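Local coordinates for protein serine protease inhibitor 1 (Coprinopsis cinerea, PDB 3VWC) that probably inhibits serine-type endopeptidases, as a small single-domain beta-trefoil protein of the I66 inhibitor family, at residues A[4-9]-A[43-48]; A[68-73]-A[117-122]; A[79-84]-A[101-106]; A[89-94]-A[133-138]. One frame throughout, in Å; residues are numbered along the deposited sequence.

Contact 1: residues A[4-9]-A[43-48]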
loop_
_atom_site.group_PDB
_atom_site.type_symbol
_atom_site.label_atom_id
_atom_site.label_comp_id
_atom_site.label_asym_id
_atom_site.label_seq_id
_atom_site.Cartn_x
_atom_site.Cartn_y
_atom_site.Cartn_z
ATOM N N PRO A 4 9.625 11.421 3.062
ATOM C CA PRO A 4 10.386 10.202 2.764
ATOM C C PRO A 4 11.063 9.603 3.991
ATOM O O PRO A 4 11.483 10.324 4.920
ATOM C CB PRO A 4 11.441 10.678 1.750
ATOM C CG PRO A 4 10.984 12.003 1.273
ATOM C CD PRO A 4 10.143 12.602 2.342
ATOM N N GLY A 5 11.132 8.278 4.026
ATOM C CA GLY A 5 11.752 7.571 5.129
ATOM C C GLY A 5 11.196 6.162 5.178
ATOM O O GLY A 5 10.660 5.667 4.181
ATOM N N THR A 6 11.309 5.554 6.345
ATOM C CA THR A 6 11.025 4.134 6.515
ATOM C C THR A 6 9.826 4.026 7.471
ATOM O O THR A 6 9.788 4.683 8.526
ATOM C CB THR A 6 12.258 3.375 7.126
ATOM O OG1 THR A 6 13.361 3.407 6.207
ATOM C CG2 THR A 6 11.915 1.934 7.457
ATOM N N TYR A 7 8.837 3.210 7.073
ATOM C CA TYR A 7 7.508 3.154 7.718
ATOM C C TYR A 7 6.982 1.740 7.914
ATOM O O TYR A 7 7.080 0.918 6.992
ATOM C CB TYR A 7 6.484 3.875 6.830
ATOM C CG TYR A 7 6.685 5.368 6.781
ATOM C CD1 TYR A 7 6.021 6.223 7.651
ATOM C CD2 TYR A 7 7.531 5.939 5.817
ATOM C CE1 TYR A 7 6.185 7.573 7.602
ATOM C CE2 TYR A 7 7.705 7.320 5.760
ATOM C CZ TYR A 7 7.022 8.120 6.641
ATOM O OH TYR A 7 7.161 9.487 6.627
ATOM N N GLU A 8 6.249 1.532 9.006
ATOM C CA GLU A 8 5.365 0.368 9.141
ATOM C C GLU A 8 4.000 0.783 8.611
ATOM O O GLU A 8 3.636 1.956 8.697
ATOM C CB GLU A 8 5.209 -0.033 10.605
ATOM C CG GLU A 8 6.468 -0.656 11.190
ATOM C CD GLU A 8 6.156 -1.671 12.286
ATOM O OE1 GLU A 8 5.066 -1.578 12.899
ATOM O OE2 GLU A 8 6.987 -2.581 12.507
ATOM N N VAL A 9 3.386 -0.101 7.853
ATOM C CA VAL A 9 2.105 0.234 7.202
ATOM C C VAL A 9 1.008 -0.734 7.617
ATOM O O VAL A 9 1.194 -1.936 7.475
ATOM C CB VAL A 9 2.242 0.222 5.665
ATOM C CG1 VAL A 9 0.929 0.594 4.981
ATOM C CG2 VAL A 9 3.368 1.112 5.226
ATOM N N GLY A 43 10.034 -7.756 9.014
ATOM C CA GLY A 43 10.831 -7.288 7.884
ATOM C C GLY A 43 10.053 -6.427 6.902
ATOM O O GLY A 43 10.470 -6.272 5.737
ATOM N N ASN A 44 8.901 -5.911 7.360
ATOM C CA ASN A 44 7.967 -5.192 6.484
ATOM C C ASN A 44 7.918 -3.721 6.786
ATOM O O ASN A 44 6.879 -3.081 6.632
ATOM C CB ASN A 44 6.556 -5.780 6.549
ATOM C CG ASN A 44 6.415 -6.979 5.668
ATOM O OD1 ASN A 44 6.527 -6.866 4.444
ATOM N ND2 ASN A 44 6.387 -8.173 6.290
ATOM N N SER A 45 9.068 -3.162 7.128
ATOM C CA SER A 45 9.217 -1.709 7.048
ATOM C C SER A 45 9.405 -1.315 5.600
ATOM O O SER A 45 10.330 -1.759 4.897
ATOM C CB SER A 45 10.388 -1.223 7.911
ATOM O OG SER A 45 10.141 -1.490 9.284
ATOM N N TRP A 46 8.470 -0.523 5.131
ATOM C CA TRP A 46 8.493 -0.039 3.785
ATOM C C TRP A 46 9.463 1.120 3.707
ATOM O O TRP A 46 9.628 1.857 4.674
ATOM C CB TRP A 46 7.071 0.442 3.443
ATOM C CG TRP A 46 6.059 -0.664 3.231
ATOM C CD1 TRP A 46 5.589 -1.550 4.164
ATOM C CD2 TRP A 46 5.385 -0.959 2.011
ATOM N NE1 TRP A 46 4.604 -2.348 3.596
ATOM C CE2 TRP A 46 4.520 -2.070 2.264
ATOM C CE3 TRP A 46 5.516 -0.494 0.688
ATOM C CZ2 TRP A 46 3.688 -2.607 1.280
ATOM C CZ3 TRP A 46 4.659 -1.017 -0.301
ATOM C CH2 TRP A 46 3.769 -2.081 0.006
ATOM N N VAL A 47 10.074 1.297 2.547
ATOM C CA VAL A 47 10.818 2.514 2.286
ATOM C C VAL A 47 10.047 3.380 1.283
ATOM O O VAL A 47 9.627 2.927 0.200
ATOM C CB VAL A 47 12.222 2.194 1.774
ATOM C CG1 VAL A 47 12.957 3.495 1.390
ATOM C CG2 VAL A 47 12.975 1.439 2.825
ATOM N N VAL A 48 9.869 4.638 1.674
ATOM C CA VAL A 48 9.149 5.616 0.862
ATOM C C VAL A 48 10.140 6.646 0.312
ATOM O O VAL A 48 10.860 7.261 1.084
ATOM C CB VAL A 48 8.096 6.346 1.696
ATOM C CG1 VAL A 48 7.430 7.421 0.832
ATOM C CG2 VAL A 48 7.032 5.335 2.243
HETATM O O HOH W 1 4.196 -2.839 7.133
#
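The indole of Trp-46 carries Val-9 on one face: methyl CG2 sits 3.9 Å from the centroid of the five-membered ring, 24° off the ring normal, which meets the geometry of a CH-pi contact. At the edge of the same ring system, near its plane, lies the carbonyl O of Tyr-7. The Tyr-7 ring is met obliquely by Val-48, whose CG2 comes within 3.7 Å of Tyr-7 CD2. These groups belong to an antiparallel pair of beta-trefoil strands, 5-9 against 46-48, whose short axes approach to 4.7 Å at an angle of 137°.

Two hydrogen-bonded pairs, Gly-5 with Val-48 and Tyr-7 with Trp-46, flank the non-hydrogen-bonded pair Thr-6 with Val-47. The straightest bond runs from Val-48 N to Gly-5 O, 2.8 Å long with an N-H...O angle of 169°. Tyr-7, Trp-46 and Val-48 share the inward face, where Phe-143 also touches Val-9 and Val-48, and Trp-46 NE1 is satisfied by Val-18 O. On the other face Thr-6 holds CG2 anti to its nitrogen, which brings that methyl to 3.5 Å from Ser-45 CB. Beyond the last bridge a water takes over from direct pairing: it accepts from Val-9 N at 2.9 Å and can donate to Asn-44 O at 2.7 Å.

Contact 2: residues A[68-73]-A[117-122]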
loop_
_atom_site.group_PDB
_atom_site.type_symbol
_atom_site.label_atom_id
_atom_site.label_comp_id
_atom_site.label_asym_id
_atom_site.label_seq_id
_atom_site.Cartn_x
_atom_site.Cartn_y
_atom_site.Cartn_z
ATOM N N GLU A 68 -3.330 -5.988 -13.173
ATOM C CA GLU A 68 -4.626 -6.641 -13.207
ATOM C C GLU A 68 -5.355 -6.450 -11.892
ATOM O O GLU A 68 -5.873 -7.416 -11.309
ATOM C CB GLU A 68 -4.492 -8.127 -13.544
ATOM C CG GLU A 68 -4.041 -8.403 -15.001
ATOM C CD GLU A 68 -4.039 -9.915 -15.319
ATOM O OE1 GLU A 68 -3.302 -10.694 -14.670
ATOM O OE2 GLU A 68 -4.846 -10.331 -16.172
ATOM N N GLY A 69 -5.378 -5.215 -11.416
ATOM C CA GLY A 69 -6.220 -4.887 -10.268
ATOM C C GLY A 69 -5.667 -5.223 -8.900
ATOM O O GLY A 69 -6.380 -5.138 -7.908
ATOM N N LYS A 70 -4.437 -5.710 -8.866
ATOM C CA LYS A 70 -3.791 -6.103 -7.616
ATOM C C LYS A 70 -2.447 -5.487 -7.448
ATOM O O LYS A 70 -1.769 -5.065 -8.406
ATOM C CB LYS A 70 -3.672 -7.648 -7.554
ATOM C CG LYS A 70 -5.003 -8.363 -7.854
ATOM C CD LYS A 70 -5.965 -8.317 -6.677
ATOM C CE LYS A 70 -7.138 -9.287 -6.882
ATOM N NZ LYS A 70 -6.730 -10.705 -6.711
ATOM N N LEU A 71 -2.019 -5.470 -6.188
ATOM C CA LEU A 71 -0.727 -4.838 -5.827
ATOM C C LEU A 71 0.407 -5.835 -5.670
ATOM O O LEU A 71 0.268 -6.819 -4.928
ATOM C CB LEU A 71 -0.905 -4.035 -4.527
ATOM C CG LEU A 71 0.315 -3.251 -4.096
ATOM C CD1 LEU A 71 0.651 -2.139 -5.101
ATOM C CD2 LEU A 71 0.061 -2.643 -2.701
ATOM N N PHE A 72 1.503 -5.643 -6.426
ATOM C CA PHE A 72 2.669 -6.568 -6.330
ATOM C C PHE A 72 3.961 -5.823 -6.093
ATOM O O PHE A 72 4.059 -4.658 -6.474
ATOM C CB PHE A 72 2.877 -7.299 -7.649
ATOM C CG PHE A 72 1.740 -8.228 -8.036
ATOM C CD1 PHE A 72 1.900 -9.603 -7.845
ATOM C CD2 PHE A 72 0.655 -7.782 -8.777
ATOM C CE1 PHE A 72 0.897 -10.474 -8.307
ATOM C CE2 PHE A 72 -0.354 -8.632 -9.291
ATOM C CZ PHE A 72 -0.211 -10.014 -9.077
ATOM N N ALA A 73 4.932 -6.518 -5.524
ATOM C CA ALA A 73 6.326 -6.125 -5.594
ATOM C C ALA A 73 6.966 -6.614 -6.894
ATOM O O ALA A 73 6.758 -7.777 -7.330
ATOM C CB ALA A 73 7.054 -6.595 -4.400
ATOM N N LEU A 117 -3.349 -12.933 4.753
ATOM C CA LEU A 117 -2.619 -13.324 3.516
ATOM C C LEU A 117 -3.297 -12.890 2.205
ATOM O O LEU A 117 -2.742 -13.062 1.117
ATOM C CB LEU A 117 -2.219 -14.831 3.483
ATOM C CG LEU A 117 -1.285 -15.253 4.619
ATOM C CD1 LEU A 117 -1.074 -16.787 4.628
ATOM C CD2 LEU A 117 0.059 -14.561 4.514
ATOM N N GLN A 118 -4.475 -12.283 2.295
ATOM C CA GLN A 118 -5.183 -11.895 1.082
ATOM C C GLN A 118 -4.449 -10.715 0.439
ATOM O O GLN A 118 -3.972 -9.821 1.166
ATOM C CB GLN A 118 -6.630 -11.522 1.408
ATOM C CG GLN A 118 -7.452 -11.304 0.138
ATOM C CD GLN A 118 -8.933 -11.175 0.411
ATOM O OE1 GLN A 118 -9.458 -11.821 1.348
ATOM N NE2 GLN A 118 -9.626 -10.434 -0.419
ATOM N N GLN A 119 -4.449 -10.677 -0.907
ATOM C CA GLN A 119 -3.699 -9.628 -1.664
ATOM C C GLN A 119 -4.394 -8.267 -1.630
ATOM O O GLN A 119 -5.619 -8.172 -1.771
ATOM C CB GLN A 119 -3.490 -10.067 -3.105
ATOM C CG GLN A 119 -2.532 -9.138 -3.842
ATOM C CD GLN A 119 -2.099 -9.651 -5.192
ATOM O OE1 GLN A 119 -1.162 -9.101 -5.800
ATOM N NE2 GLN A 119 -2.719 -10.705 -5.655
ATOM N N VAL A 120 -3.598 -7.212 -1.475
ATOM C CA VAL A 120 -4.104 -5.849 -1.592
ATOM C C VAL A 120 -4.510 -5.575 -3.041
ATOM O O VAL A 120 -3.878 -6.041 -3.991
ATOM C CB VAL A 120 -3.002 -4.886 -1.122
ATOM C CG1 VAL A 120 -3.435 -3.419 -1.322
ATOM C CG2 VAL A 120 -2.687 -5.123 0.352
ATOM N N GLU A 121 -5.641 -4.886 -3.188
ATOM C CA GLU A 121 -6.217 -4.582 -4.491
ATOM C C GLU A 121 -5.808 -3.168 -4.913
ATOM O O GLU A 121 -5.420 -2.374 -4.080
ATOM C CB GLU A 121 -7.740 -4.743 -4.479
ATOM C CG GLU A 121 -8.050 -6.196 -4.087
ATOM C CD GLU A 121 -9.521 -6.572 -4.135
ATOM O OE1 GLU A 121 -10.376 -5.690 -4.348
ATOM O OE2 GLU A 121 -9.798 -7.773 -3.908
ATOM N N VAL A 122 -5.908 -2.888 -6.210
ATOM C CA VAL A 122 -5.726 -1.539 -6.732
ATOM C C VAL A 122 -6.868 -1.182 -7.637
ATOM O O VAL A 122 -7.069 -1.793 -8.675
ATOM C CB VAL A 122 -4.393 -1.401 -7.480
ATOM C CG1 VAL A 122 -4.165 0.044 -7.909
ATOM C CG2 VAL A 122 -3.208 -1.904 -6.633
#
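Two backbone hydrogen bonds join Gly-69 to Val-122 and Leu-71 to Val-120. Val-122 N meets Gly-69 O at 2.9 Å with an N-H...O angle of 173°, although the donor stands well above the carbonyl plane, 60° out of it. Leu-71 N reaches Val-120 O over 2.9 Å. Between them Lys-70 and Glu-121 form a single backbone bridge, their CA atoms 4.2 Å apart, so the pairing is brief.

Around this bridge the side chains sort by chemistry. Gln-119 stretches out in extended form and crosses Lys-70 obliquely, and its amide end stands over one face of the Phe-72 ring, with the two planes nearly perpendicular at 89°. Lys-70 runs alongside Glu-121, pointing the same way, with Lys-70 CD 3.9 Å from Glu-121 CG; their charged ends do not meet, and the carboxylate is instead salt-bridged to Arg-123. The apolar half is carried by Leu-71, lying beside Val-120 with its CD2 3.8 Å from Val-120 CG1, while Leu-71 CB lies 3.8 Å from Val-122 CG2.

In the beta-trefoil, strand 70-73 is placed between strands 31-35 and 62-67 in the main sheet: Leu-71 bonds through its backbone to Ile-33 and packs on Val-64, and Val-120 also rests on Ile-33. Strand 121-123 pairs separately with 107-109.

Contact 3: residues A[79-84]-A[101-106]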
loop_
_atom_site.group_PDB
_atom_site.type_symbol
_atom_site.label_atom_id
_atom_site.label_comp_id
_atom_site.label_asym_id
_atom_site.label_seq_id
_atom_site.Cartn_x
_atom_site.Cartn_y
_atom_site.Cartn_z
ATOM N N MET A 79 7.805 -3.986 -14.560
ATOM C CA MET A 79 6.465 -3.488 -14.258
ATOM C C MET A 79 6.359 -1.971 -14.406
ATOM O O MET A 79 7.225 -1.208 -13.966
ATOM C CB MET A 79 6.019 -3.922 -12.855
ATOM C CG MET A 79 6.013 -5.451 -12.677
ATOM S SD MET A 79 5.195 -5.952 -11.148
ATOM C CE MET A 79 3.504 -5.678 -11.623
ATOM N N GLU A 80 5.270 -1.562 -15.033
ATOM C CA GLU A 80 5.020 -0.161 -15.266
ATOM C C GLU A 80 4.226 0.411 -14.101
ATOM O O GLU A 80 3.762 -0.319 -13.204
ATOM C CB GLU A 80 4.253 0.035 -16.577
ATOM C CG GLU A 80 5.119 -0.186 -17.842
ATOM C CD GLU A 80 6.453 0.609 -17.827
ATOM O OE1 GLU A 80 6.419 1.865 -17.789
ATOM O OE2 GLU A 80 7.542 -0.017 -17.891
ATOM N N ASP A 81 4.197 1.734 -14.054
ATOM C CA ASP A 81 3.338 2.445 -13.114
ATOM C C ASP A 81 3.763 2.288 -11.657
ATOM O O ASP A 81 2.916 2.046 -10.788
ATOM C CB ASP A 81 1.887 2.039 -13.324
ATOM C CG ASP A 81 1.468 2.098 -14.776
ATOM O OD1 ASP A 81 1.532 3.180 -15.394
ATOM O OD2 ASP A 81 0.974 1.083 -15.286
ATOM N N LYS A 82 5.027 2.597 -11.373
ATOM C CA LYS A 82 5.563 2.490 -10.041
ATOM C C LYS A 82 5.433 3.743 -9.177
ATOM O O LYS A 82 5.871 3.758 -8.060
ATOM C CB LYS A 82 7.049 2.093 -10.086
ATOM C CG LYS A 82 7.294 0.789 -10.803
ATOM C CD LYS A 82 8.702 0.288 -10.535
ATOM C CE LYS A 82 9.003 -0.954 -11.371
ATOM N NZ LYS A 82 10.471 -1.100 -11.564
ATOM N N LYS A 83 4.836 4.802 -9.711
ATOM C CA LYS A 83 4.735 6.057 -8.955
ATOM C C LYS A 83 3.353 6.178 -8.299
ATOM O O LYS A 83 2.347 5.867 -8.902
ATOM C CB LYS A 83 4.917 7.259 -9.918
ATOM C CG LYS A 83 6.368 7.583 -10.274
ATOM C CD LYS A 83 6.392 8.799 -11.251
ATOM C CE LYS A 83 7.809 9.266 -11.570
ATOM N NZ LYS A 83 7.882 10.704 -12.022
ATOM N N TRP A 84 3.368 6.572 -7.028
ATOM C CA TRP A 84 2.140 6.695 -6.182
ATOM C C TRP A 84 2.014 8.092 -5.571
ATOM O O TRP A 84 3.034 8.718 -5.180
ATOM C CB TRP A 84 2.222 5.683 -5.023
ATOM C CG TRP A 84 2.346 4.257 -5.531
ATOM C CD1 TRP A 84 3.505 3.590 -5.790
ATOM C CD2 TRP A 84 1.276 3.390 -5.923
ATOM N NE1 TRP A 84 3.221 2.329 -6.283
ATOM C CE2 TRP A 84 1.860 2.176 -6.372
ATOM C CE3 TRP A 84 -0.132 3.510 -5.913
ATOM C CZ2 TRP A 84 1.105 1.106 -6.851
ATOM C CZ3 TRP A 84 -0.906 2.415 -6.400
ATOM C CH2 TRP A 84 -0.265 1.207 -6.821
ATOM N N ASN A 101 -2.387 5.475 -7.530
ATOM C CA ASN A 101 -1.340 5.405 -8.562
ATOM C C ASN A 101 -1.326 6.721 -9.368
ATOM O O ASN A 101 -2.379 7.133 -9.865
ATOM C CB ASN A 101 -1.579 4.193 -9.489
ATOM C CG ASN A 101 -0.342 3.820 -10.240
ATOM O OD1 ASN A 101 0.474 2.986 -9.784
ATOM N ND2 ASN A 101 -0.266 4.307 -11.467
ATOM N N ALA A 102 -0.128 7.241 -9.620
ATOM C CA ALA A 102 0.031 8.514 -10.346
ATOM C C ALA A 102 -0.397 8.445 -11.819
ATOM O O ALA A 102 -0.853 9.455 -12.386
ATOM C CB ALA A 102 1.455 8.999 -10.239
ATOM N N SER A 103 -0.226 7.276 -12.441
ATOM C CA SER A 103 -0.570 7.109 -13.843
ATOM C C SER A 103 -1.926 6.456 -14.092
ATOM O O SER A 103 -2.691 6.918 -14.955
ATOM C CB SER A 103 0.578 6.430 -14.595
ATOM O OG SER A 103 0.856 5.171 -14.013
ATOM N N THR A 104 -2.303 5.441 -13.288
ATOM C CA THR A 104 -3.550 4.736 -13.543
ATOM C C THR A 104 -4.752 5.338 -12.811
ATOM O O THR A 104 -5.896 5.032 -13.138
ATOM C CB THR A 104 -3.467 3.248 -13.180
ATOM O OG1 THR A 104 -3.371 3.127 -11.746
ATOM C CG2 THR A 104 -2.238 2.586 -13.811
ATOM N N GLU A 105 -4.471 6.116 -11.766
ATOM C CA GLU A 105 -5.468 6.751 -10.930
ATOM C C GLU A 105 -6.283 5.785 -10.068
ATOM O O GLU A 105 -7.323 6.153 -9.513
ATOM C CB GLU A 105 -6.363 7.721 -11.732
ATOM C CG GLU A 105 -5.530 8.733 -12.497
ATOM C CD GLU A 105 -6.372 9.734 -13.248
ATOM O OE1 GLU A 105 -7.604 9.516 -13.373
ATOM O OE2 GLU A 105 -5.790 10.740 -13.703
ATOM N N HIS A 106 -5.754 4.565 -9.903
ATOM C CA HIS A 106 -6.405 3.558 -9.065
ATOM C C HIS A 106 -5.569 3.425 -7.808
ATOM O O HIS A 106 -4.342 3.539 -7.840
ATOM C CB HIS A 106 -6.430 2.233 -9.806
ATOM C CG HIS A 106 -7.333 2.231 -10.990
ATOM N ND1 HIS A 106 -7.558 1.105 -11.758
ATOM C CD2 HIS A 106 -8.081 3.217 -11.532
ATOM C CE1 HIS A 106 -8.406 1.404 -12.727
ATOM N NE2 HIS A 106 -8.759 2.674 -12.601
HETATM O O HOH W 2 2.612 5.373 -11.745
#
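Trp-84 and Asn-101 face each other as one antiparallel non-hydrogen-bonded pair, CA atoms 4.4 Å apart, and Ala-102 N extends the pairing by bonding to Lys-83 O at 2.9 Å and 174°. The side chains of that pair diverge at their roots, yet the Trp-84 ring swings back toward Asn-101. The amide of Asn-101 then stands over one face of the indole toward its rim, the planes 87° apart, and Trp-84 CE3 approaches Asn-101 N to 3.4 Å.

Farther out, Ser-103 OG donates to Asp-81 OD1 across a short 2.5 Å, arriving 40° above the carboxylate plane. Thr-104 contributes a methyl, CG2, 3.8 Å from Asp-81 OD2. A water ties the two parts together by donating to Lys-83 O and to Ser-103 OG, each at 2.9 Å.

Trp-84 NE1 bonds to Val-64 O, and its ring meets Trp-108 edge-to-face. The turn after Asn-101 is closed by Glu-105 N to Asn-101 O and by Asn-101 N to His-106 O. Here two beta-trefoil connections, entering strand 84-88 and leaving strand 96-101, meet where a short antiparallel pairing gives way to loops.

Contact 4: residues A[89-94]-A[133-138]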
loop_
_atom_site.group_PDB
_atom_site.type_symbol
_atom_site.label_atom_id
_atom_site.label_comp_id
_atom_site.label_asym_id
_atom_site.label_seq_id
_atom_site.Cartn_x
_atom_site.Cartn_y
_atom_site.Cartn_z
ATOM N N GLN A 89 -4.890 12.057 5.075
ATOM C CA GLN A 89 -6.330 12.265 5.323
ATOM C C GLN A 89 -6.526 12.499 6.812
ATOM O O GLN A 89 -6.968 11.616 7.541
ATOM C CB GLN A 89 -7.174 11.076 4.839
ATOM C CG GLN A 89 -6.867 10.674 3.383
ATOM C CD GLN A 89 -7.277 11.747 2.375
ATOM O OE1 GLN A 89 -8.053 12.678 2.687
ATOM N NE2 GLN A 89 -6.731 11.646 1.141
ATOM N N PRO A 90 -6.262 13.757 7.267
ATOM C CA PRO A 90 -6.223 14.035 8.722
ATOM C C PRO A 90 -7.567 13.878 9.447
ATOM O O PRO A 90 -7.587 13.663 10.649
ATOM C CB PRO A 90 -5.858 15.519 8.795
ATOM C CG PRO A 90 -5.297 15.880 7.501
ATOM C CD PRO A 90 -5.790 14.899 6.450
ATOM N N GLN A 91 -8.646 13.941 8.671
ATOM C CA GLN A 91 -10.004 13.693 9.148
ATOM C C GLN A 91 -10.194 12.260 9.588
ATOM O O GLN A 91 -11.210 11.928 10.248
ATOM C CB GLN A 91 -11.056 14.132 8.100
ATOM C CG GLN A 91 -11.133 13.202 6.865
ATOM C CD GLN A 91 -10.153 13.540 5.724
ATOM O OE1 GLN A 91 -9.091 14.126 5.915
ATOM N NE2 GLN A 91 -10.495 13.077 4.518
ATOM N N HIS A 92 -9.225 11.395 9.219
ATOM C CA HIS A 92 -9.265 9.977 9.587
ATOM C C HIS A 92 -8.187 9.590 10.597
ATOM O O HIS A 92 -8.025 8.404 10.937
ATOM C CB HIS A 92 -9.192 9.054 8.354
ATOM C CG HIS A 92 -10.367 9.171 7.451
ATOM N ND1 HIS A 92 -11.619 8.705 7.795
ATOM C CD2 HIS A 92 -10.474 9.626 6.181
ATOM C CE1 HIS A 92 -12.450 8.915 6.784
ATOM N NE2 HIS A 92 -11.781 9.490 5.803
ATOM N N GLY A 93 -7.383 10.573 10.969
ATOM C CA GLY A 93 -6.337 10.390 11.982
ATOM C C GLY A 93 -4.986 10.853 11.498
ATOM O O GLY A 93 -4.756 11.001 10.286
ATOM N N GLU A 94 -4.070 11.068 12.443
ATOM C CA GLU A 94 -2.873 11.872 12.181
ATOM C C GLU A 94 -1.913 11.325 11.118
ATOM O O GLU A 94 -1.273 12.103 10.390
ATOM C CB GLU A 94 -2.109 12.145 13.483
ATOM C CG GLU A 94 -1.823 13.607 13.677
ATOM C CD GLU A 94 -1.412 13.904 15.089
ATOM O OE1 GLU A 94 -1.940 14.881 15.669
ATOM O OE2 GLU A 94 -0.633 13.100 15.643
ATOM N N PRO A 133 -13.978 14.810 1.985
ATOM C CA PRO A 133 -14.466 13.469 1.699
ATOM C C PRO A 133 -14.146 12.496 2.814
ATOM O O PRO A 133 -13.121 12.640 3.524
ATOM C CB PRO A 133 -13.728 13.065 0.421
ATOM C CG PRO A 133 -13.276 14.371 -0.177
ATOM C CD PRO A 133 -12.973 15.262 1.003
ATOM N N ARG A 134 -15.078 11.603 3.087
ATOM C CA ARG A 134 -14.777 10.571 4.059
ATOM C C ARG A 134 -14.620 9.223 3.364
ATOM O O ARG A 134 -15.492 8.771 2.630
ATOM C CB ARG A 134 -15.851 10.520 5.141
ATOM C CG ARG A 134 -15.626 11.684 6.143
ATOM C CD ARG A 134 -16.191 11.454 7.546
ATOM N NE ARG A 134 -15.497 10.425 8.349
ATOM C CZ ARG A 134 -14.445 10.642 9.148
ATOM N NH1 ARG A 134 -13.869 11.843 9.202
ATOM N NH2 ARG A 134 -13.937 9.623 9.861
ATOM N N TYR A 135 -13.433 8.647 3.510
ATOM C CA TYR A 135 -13.119 7.416 2.813
ATOM C C TYR A 135 -13.528 6.226 3.672
ATOM O O TYR A 135 -13.385 6.244 4.897
ATOM C CB TYR A 135 -11.616 7.382 2.597
ATOM C CG TYR A 135 -11.138 8.390 1.601
ATOM C CD1 TYR A 135 -10.972 8.021 0.264
ATOM C CD2 TYR A 135 -10.878 9.729 1.965
ATOM C CE1 TYR A 135 -10.493 8.950 -0.676
ATOM C CE2 TYR A 135 -10.443 10.653 1.035
ATOM C CZ TYR A 135 -10.315 10.275 -0.288
ATOM O OH TYR A 135 -9.865 11.167 -1.231
ATOM N N PRO A 136 -13.961 5.151 3.027
ATOM C CA PRO A 136 -14.106 3.892 3.756
ATOM C C PRO A 136 -12.754 3.362 4.254
ATOM O O PRO A 136 -11.703 3.611 3.626
ATOM C CB PRO A 136 -14.700 2.937 2.705
ATOM C CG PRO A 136 -14.128 3.496 1.396
ATOM C CD PRO A 136 -14.142 5.002 1.566
ATOM N N ALA A 137 -12.767 2.586 5.343
ATOM C CA ALA A 137 -11.529 2.099 5.909
ATOM C C ALA A 137 -10.719 1.226 4.945
ATOM O O ALA A 137 -9.468 1.090 5.121
ATOM C CB ALA A 137 -11.824 1.278 7.201
ATOM N N THR A 138 -11.441 0.616 3.994
ATOM C CA THR A 138 -10.833 -0.219 2.958
ATOM C C THR A 138 -9.774 0.536 2.133
ATOM O O THR A 138 -8.928 -0.088 1.485
ATOM C CB THR A 138 -11.913 -0.673 2.005
ATOM O OG1 THR A 138 -12.534 0.525 1.515
ATOM C CG2 THR A 138 -12.923 -1.570 2.754
HETATM O O HOH W 3 -9.837 13.966 -0.021
#
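His-92 and Tyr-135 form the compact side of this joint between two loops of the beta-trefoil: Tyr-135 N donates to His-92 NE2 at 2.9 Å and 158°, from 25° out of the imidazole plane. This acceptor role is consistent with an NE2 that carries no proton. His-92 NE2 also lies at the edge of the Tyr-135 ring, and Leu-140 touches both residues. Gln-91, bent at chi2, turns its amide toward Pro-133 so that NE2 donates twice, to Pro-133 O at 2.8 Å and to Gln-89 OE1 at 3.1 Å. The second bond links this amide to Gln-89, whose side chain crosses that of Tyr-135 at about a right angle, with OE1 3.5 Å from Tyr-135 CE2, while its NE2 is held by Thr-98.

Toward the solvent side the grip loosens. Arg-134, largely exposed, bends at chi3 so that its guanidinium crosses the imidazole obliquely, His-92 CE1 standing 3.4 Å above the guanidinium plane, off toward its rim. No hydrogen bond joins those two groups. At the phenol end of the joint, a water 3.0 Å from Tyr-135 OH bonds weakly to Gln-89 OE1. Arg-134 is fixed by a single link to the 3-10 turn 90-92, from NH1 to Gln-91 O at 2.9 Å, the donor lying 50° out of the carbonyl plane.

Overall arrangement
Contacts 1 and 2 reach the same large sheet from opposite sides of the chain's centre, about 18 Å apart between centres; both rest on backbone bonds, but contact 1 is regular strand pairing whereas contact 2 is a single bridge. Contact 3, made largely by loops, adds a carboxylate-hydroxyl bond and a water link. It touches contact 2 where Leu-71 and Val-122 pack on Trp-84, and the first three contacts are all partly buried. Contact 4 is the surface case, about 15 Å from the chain's centre, and replaces strand pairing with side-chain-to-backbone bonds. Trp-108 meets both Trp-46 and Trp-84, so one indole links contacts 1 and 3.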